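Long-range contacts in acyl-CoA dehydrogenase (Geobacillus kaustophilus, PDB 2PG0), which probably catalyses the FAD-dependent introduction of a double bond at the alpha-beta position of thioester-bound acyl chains: residues E297-V308 against E321-I329; V75-K83 against V251-V262. All blocks are in the same frame, centred on the assembly; numbering follows the deposited sequence.

Overall arrangement
Helix 237-273 ties the two contacts together. In interaction 2 it meets helix 71-84 of the N-terminal domain; in interaction 1, its two neighbours in the C-terminal bundle, helices 285-313 and 319-343, pack against each other. The centres of the contacts lie about 12 Å apart, and polar pairs cross directly from one to the other: R302 NE forms a salt bridge with E261 OE2 at 2.9 Å, and Q257 NE2 probably donates to I298 O. R302 also reaches E79 of the N-terminal domain. Neither contact forms the flavin site, although in interaction 2 the side chain of E82 comes within about 11 Å of a bound FAD; interaction 1 is bundle packing away from the annotated sites.

Interaction 1 (E297-V308 against E321-I329); sequences EIALGRTFVDRV and EVSMAKWWI
W328 and F304, reaching across from opposite helices, are the aromatic wedges of this antiparallel pair. The indole of W328 turns the edge of its six-membered ring toward the backbone of 297-301, with E297 O, a less surely placed atom, near the ring plane; CH2 lies 4.1 Å from E297 CB, while CZ3 is 4.0 Å from G301 N. G301 has no side chain, and its CA is 6.0 Å from the CA of I329. I329 packs along the same glycine, CG1 4.1 Å from G301 CA, and its CD1 reaches V305 CB at 3.8 Å. F304 holds CG anti to the backbone N (chi1 -167°), carrying its ring out to 321-329. There E321 O meets F304 CE2 at the ring edge, 3.3 Å away, and A325 CB lies in the ring plane. The side chains of M324 and F304 cross at about a right angle, and the sulfur makes an oblique Met-aromatic contact. No hydrogen bond links the segments; they meet by packing. The carboxylate of E297 turns to R335 further along helix 319-343. I329 also touches Q257 on helix 237-273, W327 packs on helix 372-382, and L300 and W328 of a second subunit meet W328 and L300 here.

Interaction 2 (V75-K83 against V251-V262); sequences VVINEELEK and VVAIAAQTAAEV
T258 sits at the centre of the crossing, with E79, E82 and K83 of the opposite helix gathered round it. Its OG1 lies 3.4 Å from E79 CG, and its CG2 is 3.8 Å from K83 CG and 4.0 Å from E82 CB. Beside it, E82 has CG anti to the backbone N (chi1 -173°) and then bends at chi2 (64°), a course that lays the chain over A255 and A259: CG is 3.3 Å from A255 O and OE2 is 3.8 Å from A259 CB. I254 touches E79 CG through CG2 and V75 through CD1, each pair crossing at about a right angle. Within the helix T258 OG1 donates to I254 O at 3.0 Å, on the face of that carbonyl opposite T258 N. Beyond the first shell S86 hydrogen-bonds E82 OE2, and R18 and R302 each take one oxygen of the E79 carboxylate. A glycine at T258 would probably leave a gap between E79 and K83 and deprive I254 O of its second donor. The helices cross at -42°, joining the N-terminal domain to the C-terminal bundle; helix 12-28 packs on the far flank of 75-83, while helices 285-313 and 319-343 pack against 251-262.

Interaction 1 (E297-V308 against E321-I329)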
loop_
_atom_site.group_PDB
_atom_site.type_symbol
_atom_site.label_atom_id
_atom_site.label_comp_id
_atom_site.label_asym_id
_atom_site.label_seq_id
_atom_site.Cartn_x
_atom_site.Cartn_y
_atom_site.Cartn_z
ATOM N N GLU A 297 -13.387 3.834 2.191
ATOM C CA GLU A 297 -12.508 4.471 3.165
ATOM C C GLU A 297 -13.140 5.752 3.720
ATOM O O GLU A 297 -13.031 6.041 4.916
ATOM C CB GLU A 297 -11.122 4.706 2.566
ATOM C CG GLU A 297 -10.356 3.398 2.258
ATOM C CD GLU A 297 -8.868 3.625 1.978
ATOM O OE1 GLU A 297 -8.397 4.772 2.085
ATOM O OE2 GLU A 297 -8.165 2.649 1.637
ATOM N N ILE A 298 -13.815 6.512 2.861
ATOM C CA ILE A 298 -14.528 7.714 3.321
ATOM C C ILE A 298 -15.620 7.352 4.349
ATOM O O ILE A 298 -15.760 8.026 5.382
ATOM C CB ILE A 298 -15.077 8.538 2.128
ATOM C CG1 ILE A 298 -13.904 9.218 1.401
ATOM C CG2 ILE A 298 -16.162 9.558 2.598
ATOM C CD1 ILE A 298 -14.183 9.650 -0.035
ATOM N N ALA A 299 -16.346 6.267 4.081
ATOM C CA ALA A 299 -17.401 5.779 4.975
ATOM C C ALA A 299 -16.816 5.383 6.335
ATOM O O ALA A 299 -17.383 5.699 7.388
ATOM C CB ALA A 299 -18.126 4.594 4.326
ATOM N N LEU A 300 -15.676 4.694 6.310
ATOM C CA LEU A 300 -14.962 4.345 7.537
ATOM C C LEU A 300 -14.566 5.567 8.365
ATOM O O LEU A 300 -14.790 5.596 9.576
ATOM C CB LEU A 300 -13.711 3.526 7.215
ATOM C CG LEU A 300 -13.911 2.096 6.727
ATOM C CD1 LEU A 300 -12.592 1.615 6.179
ATOM C CD2 LEU A 300 -14.410 1.152 7.836
ATOM N N GLY A 301 -13.979 6.565 7.710
ATOM C CA GLY A 301 -13.510 7.771 8.387
ATOM C C GLY A 301 -14.678 8.554 8.954
ATOM O O GLY A 301 -14.602 9.065 10.073
ATOM N N ARG A 302 -15.753 8.650 8.173
ATOM C CA ARG A 302 -16.956 9.388 8.593
ATOM C C ARG A 302 -17.593 8.738 9.826
ATOM O O ARG A 302 -17.924 9.418 10.801
ATOM C CB ARG A 302 -17.966 9.489 7.438
ATOM C CG ARG A 302 -19.320 10.165 7.791
ATOM C CD ARG A 302 -19.170 11.491 8.566
ATOM N NE ARG A 302 -18.579 12.585 7.794
ATOM C CZ ARG A 302 -18.324 13.797 8.285
ATOM N NH1 ARG A 302 -18.597 14.087 9.559
ATOM N NH2 ARG A 302 -17.791 14.727 7.501
ATOM N N THR A 303 -17.754 7.421 9.777
ATOM C CA THR A 303 -18.316 6.674 10.902
ATOM C C THR A 303 -17.451 6.828 12.158
ATOM O O THR A 303 -17.978 7.020 13.260
ATOM C CB THR A 303 -18.513 5.190 10.540
ATOM O OG1 THR A 303 -19.296 5.105 9.341
ATOM C CG2 THR A 303 -19.234 4.424 11.665
ATOM N N PHE A 304 -16.130 6.769 11.991
ATOM C CA PHE A 304 -15.216 6.863 13.129
ATOM C C PHE A 304 -15.189 8.272 13.725
ATOM O O PHE A 304 -15.344 8.443 14.943
ATOM C CB PHE A 304 -13.804 6.416 12.727
ATOM C CG PHE A 304 -12.884 6.194 13.889
ATOM C CD1 PHE A 304 -12.953 5.011 14.627
ATOM C CD2 PHE A 304 -11.950 7.163 14.254
ATOM C CE1 PHE A 304 -12.106 4.791 15.707
ATOM C CE2 PHE A 304 -11.086 6.951 15.337
ATOM C CZ PHE A 304 -11.168 5.760 16.061
ATOM N N VAL A 305 -15.010 9.286 12.880
ATOM C CA VAL A 305 -14.965 10.664 13.397
ATOM C C VAL A 305 -16.285 11.051 14.079
ATOM O O VAL A 305 -16.274 11.724 15.112
ATOM C CB VAL A 305 -14.526 11.693 12.320
ATOM C CG1 VAL A 305 -15.654 12.001 11.345
ATOM C CG2 VAL A 305 -13.987 12.972 12.975
ATOM N N ASP A 306 -17.403 10.586 13.520
ATOM C CA ASP A 306 -18.728 10.845 14.087
ATOM C C ASP A 306 -18.860 10.224 15.474
ATOM O O ASP A 306 -19.416 10.841 16.389
ATOM C CB ASP A 306 -19.833 10.314 13.166
ATOM C CG ASP A 306 -20.195 11.287 12.046
ATOM O OD1 ASP A 306 -19.660 12.424 11.991
ATOM O OD2 ASP A 306 -21.039 10.902 11.215
ATOM N N ARG A 307 -18.325 9.014 15.634
ATOM C CA ARG A 307 -18.324 8.365 16.945
ATOM C C ARG A 307 -17.443 9.120 17.947
ATOM O O ARG A 307 -17.834 9.317 19.101
ATOM C CB ARG A 307 -17.908 6.893 16.827
ATOM C CG ARG A 307 -18.016 6.097 18.116
ATOM C CD ARG A 307 -19.455 5.997 18.598
ATOM N NE ARG A 307 -19.510 5.310 19.885
ATOM C CZ ARG A 307 -19.419 5.927 21.054
ATOM N NH1 ARG A 307 -19.296 7.248 21.097
ATOM N NH2 ARG A 307 -19.467 5.232 22.181
ATOM N N VAL A 308 -16.264 9.543 17.503
ATOM C CA VAL A 308 -15.368 10.334 18.343
ATOM C C VAL A 308 -16.005 11.669 18.765
ATOM O O VAL A 308 -15.898 12.058 19.926
ATOM C CB VAL A 308 -13.978 10.528 17.671
ATOM C CG1 VAL A 308 -13.112 11.494 18.461
ATOM C CG2 VAL A 308 -13.261 9.174 17.544
ATOM N N GLU A 321 -8.328 7.685 20.570
ATOM C CA GLU A 321 -9.226 7.646 19.430
ATOM C C GLU A 321 -9.103 8.885 18.537
ATOM O O GLU A 321 -9.212 8.787 17.315
ATOM C CB GLU A 321 -10.672 7.420 19.899
ATOM C CG GLU A 321 -10.912 6.050 20.541
ATOM C CD GLU A 321 -10.509 5.953 22.018
ATOM O OE1 GLU A 321 -10.006 6.937 22.613
ATOM O OE2 GLU A 321 -10.690 4.854 22.591
ATOM N N VAL A 322 -8.873 10.046 19.147
ATOM C CA VAL A 322 -8.709 11.276 18.373
ATOM C C VAL A 322 -7.370 11.274 17.615
ATOM O O VAL A 322 -7.280 11.790 16.506
ATOM C CB VAL A 322 -8.899 12.562 19.241
ATOM C CG1 VAL A 322 -7.690 12.838 20.140
ATOM C CG2 VAL A 322 -9.168 13.752 18.352
ATOM N N SER A 323 -6.343 10.670 18.215
ATOM C CA SER A 323 -5.038 10.522 17.560
ATOM C C SER A 323 -5.133 9.572 16.368
ATOM O O SER A 323 -4.553 9.839 15.307
ATOM C CB SER A 323 -3.983 10.047 18.563
ATOM O OG SER A 323 -3.830 11.007 19.604
ATOM N N MET A 324 -5.877 8.477 16.554
ATOM C CA MET A 324 -6.242 7.554 15.469
ATOM C C MET A 324 -6.962 8.281 14.335
ATOM O O MET A 324 -6.572 8.189 13.163
ATOM C CB MET A 324 -7.152 6.440 16.015
ATOM C CG MET A 324 -6.430 5.371 16.838
ATOM S SD MET A 324 -7.535 4.108 17.520
ATOM C CE MET A 324 -6.304 2.968 18.171
ATOM N N ALA A 325 -8.021 9.002 14.694
ATOM C CA ALA A 325 -8.812 9.757 13.726
ATOM C C ALA A 325 -7.935 10.743 12.943
ATOM O O ALA A 325 -7.965 10.762 11.712
ATOM C CB ALA A 325 -9.967 10.480 14.438
ATOM N N LYS A 326 -7.117 11.509 13.660
ATOM C CA LYS A 326 -6.262 12.522 13.037
ATOM C C LYS A 326 -5.296 11.941 11.998
ATOM O O LYS A 326 -5.265 12.411 10.868
ATOM C CB LYS A 326 -5.507 13.318 14.104
ATOM C CG LYS A 326 -4.923 14.650 13.616
ATOM C CD LYS A 326 -3.579 14.427 12.919
ATOM C CE LYS A 326 -2.922 15.728 12.539
ATOM N NZ LYS A 326 -1.686 15.529 11.754
ATOM N N TRP A 327 -4.498 10.940 12.370
ATOM C CA TRP A 327 -3.510 10.435 11.424
ATOM C C TRP A 327 -4.151 9.659 10.279
ATOM O O TRP A 327 -3.800 9.866 9.118
ATOM C CB TRP A 327 -2.363 9.654 12.113
ATOM C CG TRP A 327 -2.585 8.174 12.311
ATOM C CD1 TRP A 327 -2.968 7.551 13.462
ATOM C CD2 TRP A 327 -2.413 7.136 11.330
ATOM N NE1 TRP A 327 -3.060 6.191 13.261
ATOM C CE2 TRP A 327 -2.727 5.910 11.960
ATOM C CE3 TRP A 327 -2.040 7.128 9.981
ATOM C CZ2 TRP A 327 -2.673 4.686 11.286
ATOM C CZ3 TRP A 327 -1.983 5.906 9.305
ATOM C CH2 TRP A 327 -2.303 4.703 9.963
ATOM N N TRP A 328 -5.100 8.785 10.595
ATOM C CA TRP A 328 -5.659 7.910 9.570
ATOM C C TRP A 328 -6.490 8.676 8.539
ATOM O O TRP A 328 -6.363 8.426 7.345
ATOM C CB TRP A 328 -6.467 6.764 10.180
ATOM C CG TRP A 328 -6.783 5.719 9.160
ATOM C CD1 TRP A 328 -6.025 4.619 8.843
ATOM C CD2 TRP A 328 -7.928 5.681 8.299
ATOM N NE1 TRP A 328 -6.638 3.896 7.848
ATOM C CE2 TRP A 328 -7.807 4.523 7.494
ATOM C CE3 TRP A 328 -9.058 6.500 8.144
ATOM C CZ2 TRP A 328 -8.769 4.167 6.543
ATOM C CZ3 TRP A 328 -10.015 6.148 7.200
ATOM C CH2 TRP A 328 -9.864 4.990 6.411
ATOM N N ILE A 329 -7.312 9.611 9.008
ATOM C CA ILE A 329 -8.164 10.401 8.108
ATOM C C ILE A 329 -7.331 11.350 7.233
ATOM O O ILE A 329 -7.615 11.513 6.044
ATOM C CB ILE A 329 -9.311 11.138 8.850
ATOM C CG1 ILE A 329 -10.295 10.119 9.438
ATOM C CG2 ILE A 329 -10.078 12.052 7.888
ATOM C CD1 ILE A 329 -11.330 10.713 10.416
#

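Interaction 2 (V75-K83 against V251-V262)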
loop_
_atom_site.group_PDB
_atom_site.type_symbol
_atom_site.label_atom_id
_atom_site.label_comp_id
_atom_site.label_asym_id
_atom_site.label_seq_id
_atom_site.Cartn_x
_atom_site.Cartn_y
_atom_site.Cartn_z
ATOM N N VAL A 75 -18.994 21.740 14.701
ATOM C CA VAL A 75 -18.797 20.722 13.666
ATOM C C VAL A 75 -19.389 21.208 12.340
ATOM O O VAL A 75 -18.727 21.170 11.302
ATOM C CB VAL A 75 -19.409 19.361 14.066
ATOM C CG1 VAL A 75 -19.286 18.349 12.912
ATOM C CG2 VAL A 75 -18.728 18.827 15.327
ATOM N N VAL A 76 -20.631 21.693 12.391
ATOM C CA VAL A 76 -21.294 22.210 11.195
ATOM C C VAL A 76 -20.503 23.363 10.563
ATOM O O VAL A 76 -20.260 23.363 9.355
ATOM C CB VAL A 76 -22.749 22.652 11.490
ATOM C CG1 VAL A 76 -23.324 23.421 10.297
ATOM C CG2 VAL A 76 -23.610 21.423 11.811
ATOM N N ILE A 77 -20.106 24.336 11.385
ATOM C CA ILE A 77 -19.366 25.497 10.896
ATOM C C ILE A 77 -18.090 25.052 10.187
ATOM O O ILE A 77 -17.830 25.445 9.043
ATOM C CB ILE A 77 -19.069 26.521 12.031
ATOM C CG1 ILE A 77 -20.356 27.257 12.428
ATOM C CG2 ILE A 77 -18.012 27.544 11.596
ATOM C CD1 ILE A 77 -20.267 28.002 13.755
ATOM N N ASN A 78 -17.303 24.216 10.854
ATOM C CA ASN A 78 -16.019 23.817 10.286
ATOM C C ASN A 78 -16.151 22.971 9.026
ATOM O O ASN A 78 -15.354 23.124 8.092
ATOM C CB ASN A 78 -15.153 23.148 11.340
ATOM C CG ASN A 78 -14.861 24.075 12.505
ATOM O OD1 ASN A 78 -14.919 25.304 12.365
ATOM N ND2 ASN A 78 -14.572 23.504 13.653
ATOM N N GLU A 79 -17.170 22.115 8.986
ATOM C CA GLU A 79 -17.441 21.304 7.788
ATOM C C GLU A 79 -17.815 22.206 6.617
ATOM O O GLU A 79 -17.258 22.088 5.518
ATOM C CB GLU A 79 -18.558 20.300 8.038
ATOM C CG GLU A 79 -18.127 19.077 8.819
ATOM C CD GLU A 79 -19.252 18.082 9.034
ATOM O OE1 GLU A 79 -20.415 18.351 8.627
ATOM O OE2 GLU A 79 -18.968 17.024 9.632
ATOM N N GLU A 80 -18.753 23.122 6.860
ATOM C CA GLU A 80 -19.208 24.020 5.801
ATOM C C GLU A 80 -18.107 24.955 5.289
ATOM O O GLU A 80 -18.040 25.249 4.097
ATOM C CB GLU A 80 -20.463 24.795 6.234
ATOM C CG GLU A 80 -21.718 23.908 6.381
ATOM C CD GLU A 80 -22.029 23.066 5.145
ATOM O OE1 GLU A 80 -22.037 23.617 4.029
ATOM O OE2 GLU A 80 -22.288 21.854 5.296
ATOM N N LEU A 81 -17.235 25.403 6.183
ATOM C CA LEU A 81 -16.104 26.239 5.777
ATOM C C LEU A 81 -15.093 25.452 4.926
ATOM O O LEU A 81 -14.545 25.987 3.960
ATOM C CB LEU A 81 -15.424 26.861 6.996
ATOM C CG LEU A 81 -16.162 28.024 7.670
ATOM C CD1 LEU A 81 -15.466 28.390 8.961
ATOM C CD2 LEU A 81 -16.273 29.250 6.753
ATOM N N GLU A 82 -14.845 24.196 5.289
ATOM C CA GLU A 82 -13.952 23.344 4.496
ATOM C C GLU A 82 -14.531 23.080 3.110
ATOM O O GLU A 82 -13.794 23.013 2.124
ATOM C CB GLU A 82 -13.626 22.032 5.218
ATOM C CG GLU A 82 -12.548 21.163 4.524
ATOM C CD GLU A 82 -11.165 21.833 4.461
ATOM O OE1 GLU A 82 -10.815 22.627 5.364
ATOM O OE2 GLU A 82 -10.411 21.551 3.507
ATOM N N LYS A 83 -15.854 22.958 3.031
ATOM C CA LYS A 83 -16.517 22.813 1.741
ATOM C C LYS A 83 -16.198 23.979 0.808
ATOM O O LYS A 83 -16.133 23.803 -0.409
ATOM C CB LYS A 83 -18.025 22.626 1.919
ATOM C CG LYS A 83 -18.376 21.239 2.457
ATOM C CD LYS A 83 -19.861 21.078 2.698
ATOM C CE LYS A 83 -20.147 19.834 3.522
ATOM N NZ LYS A 83 -21.625 19.644 3.698
ATOM N N VAL A 251 -10.670 18.644 15.435
ATOM C CA VAL A 251 -11.014 19.655 14.431
ATOM C C VAL A 251 -10.294 19.379 13.109
ATOM O O VAL A 251 -10.903 19.417 12.037
ATOM C CB VAL A 251 -10.730 21.088 14.969
ATOM C CG1 VAL A 251 -10.788 22.121 13.857
ATOM C CG2 VAL A 251 -11.735 21.432 16.083
ATOM N N VAL A 252 -9.003 19.066 13.191
ATOM C CA VAL A 252 -8.238 18.677 12.005
ATOM C C VAL A 252 -8.816 17.426 11.335
ATOM O O VAL A 252 -8.954 17.395 10.116
ATOM C CB VAL A 252 -6.739 18.496 12.336
ATOM C CG1 VAL A 252 -5.989 17.844 11.174
ATOM C CG2 VAL A 252 -6.131 19.857 12.686
ATOM N N ALA A 253 -9.176 16.419 12.131
ATOM C CA ALA A 253 -9.783 15.199 11.597
ATOM C C ALA A 253 -11.093 15.506 10.870
ATOM O O ALA A 253 -11.338 14.976 9.783
ATOM C CB ALA A 253 -10.013 14.176 12.706
ATOM N N ILE A 254 -11.917 16.373 11.468
ATOM C CA ILE A 254 -13.192 16.777 10.844
ATOM C C ILE A 254 -12.971 17.450 9.480
ATOM O O ILE A 254 -13.642 17.096 8.499
ATOM C CB ILE A 254 -14.045 17.671 11.781
ATOM C CG1 ILE A 254 -14.539 16.855 12.983
ATOM C CG2 ILE A 254 -15.230 18.297 11.017
ATOM C CD1 ILE A 254 -15.046 17.693 14.168
ATOM N N ALA A 255 -12.020 18.384 9.416
ATOM C CA ALA A 255 -11.715 19.112 8.176
ATOM C C ALA A 255 -11.140 18.205 7.090
ATOM O O ALA A 255 -11.465 18.342 5.907
ATOM C CB ALA A 255 -10.762 20.286 8.456
ATOM N N ALA A 256 -10.277 17.274 7.486
ATOM C CA ALA A 256 -9.723 16.336 6.519
ATOM C C ALA A 256 -10.793 15.374 5.968
ATOM O O ALA A 256 -10.785 15.046 4.774
ATOM C CB ALA A 256 -8.550 15.573 7.125
ATOM N N GLN A 257 -11.709 14.938 6.832
ATOM C CA GLN A 257 -12.803 14.054 6.430
ATOM C C GLN A 257 -13.668 14.761 5.383
ATOM O O GLN A 257 -13.985 14.194 4.335
ATOM C CB GLN A 257 -13.645 13.633 7.645
ATOM C CG GLN A 257 -14.836 12.720 7.319
ATOM C CD GLN A 257 -14.428 11.386 6.729
ATOM O OE1 GLN A 257 -13.405 10.802 7.109
ATOM N NE2 GLN A 257 -15.223 10.900 5.780
ATOM N N THR A 258 -14.030 16.006 5.681
ATOM C CA THR A 258 -14.800 16.833 4.745
ATOM C C THR A 258 -14.073 17.059 3.411
ATOM O O THR A 258 -14.690 16.995 2.342
ATOM C CB THR A 258 -15.165 18.185 5.375
ATOM O OG1 THR A 258 -15.839 17.955 6.612
ATOM C CG2 THR A 258 -16.090 18.967 4.453
ATOM N N ALA A 259 -12.770 17.321 3.478
ATOM C CA ALA A 259 -11.955 17.532 2.274
ATOM C C ALA A 259 -11.985 16.298 1.374
ATOM O O ALA A 259 -12.157 16.417 0.161
ATOM C CB ALA A 259 -10.519 17.899 2.647
ATOM N N ALA A 260 -11.843 15.116 1.978
ATOM C CA ALA A 260 -11.925 13.840 1.252
ATOM C C ALA A 260 -13.289 13.677 0.562
ATOM O O ALA A 260 -13.361 13.305 -0.616
ATOM C CB ALA A 260 -11.667 12.675 2.200
ATOM N N GLU A 261 -14.356 13.953 1.309
ATOM C CA GLU A 261 -15.737 13.889 0.790
ATOM C C GLU A 261 -15.941 14.831 -0.398
ATOM O O GLU A 261 -16.550 14.447 -1.410
ATOM C CB GLU A 261 -16.747 14.167 1.916
ATOM C CG GLU A 261 -16.906 12.992 2.888
ATOM C CD GLU A 261 -17.506 13.364 4.248
ATOM O OE1 GLU A 261 -17.755 14.558 4.518
ATOM O OE2 GLU A 261 -17.719 12.447 5.066
ATOM N N VAL A 262 -15.423 16.050 -0.276
ATOM C CA VAL A 262 -15.460 17.043 -1.364
ATOM C C VAL A 262 -14.699 16.554 -2.590
ATOM O O VAL A 262 -15.204 16.621 -3.715
ATOM C CB VAL A 262 -14.906 18.433 -0.911
ATOM C CG1 VAL A 262 -14.721 19.382 -2.108
ATOM C CG2 VAL A 262 -15.830 19.066 0.135
#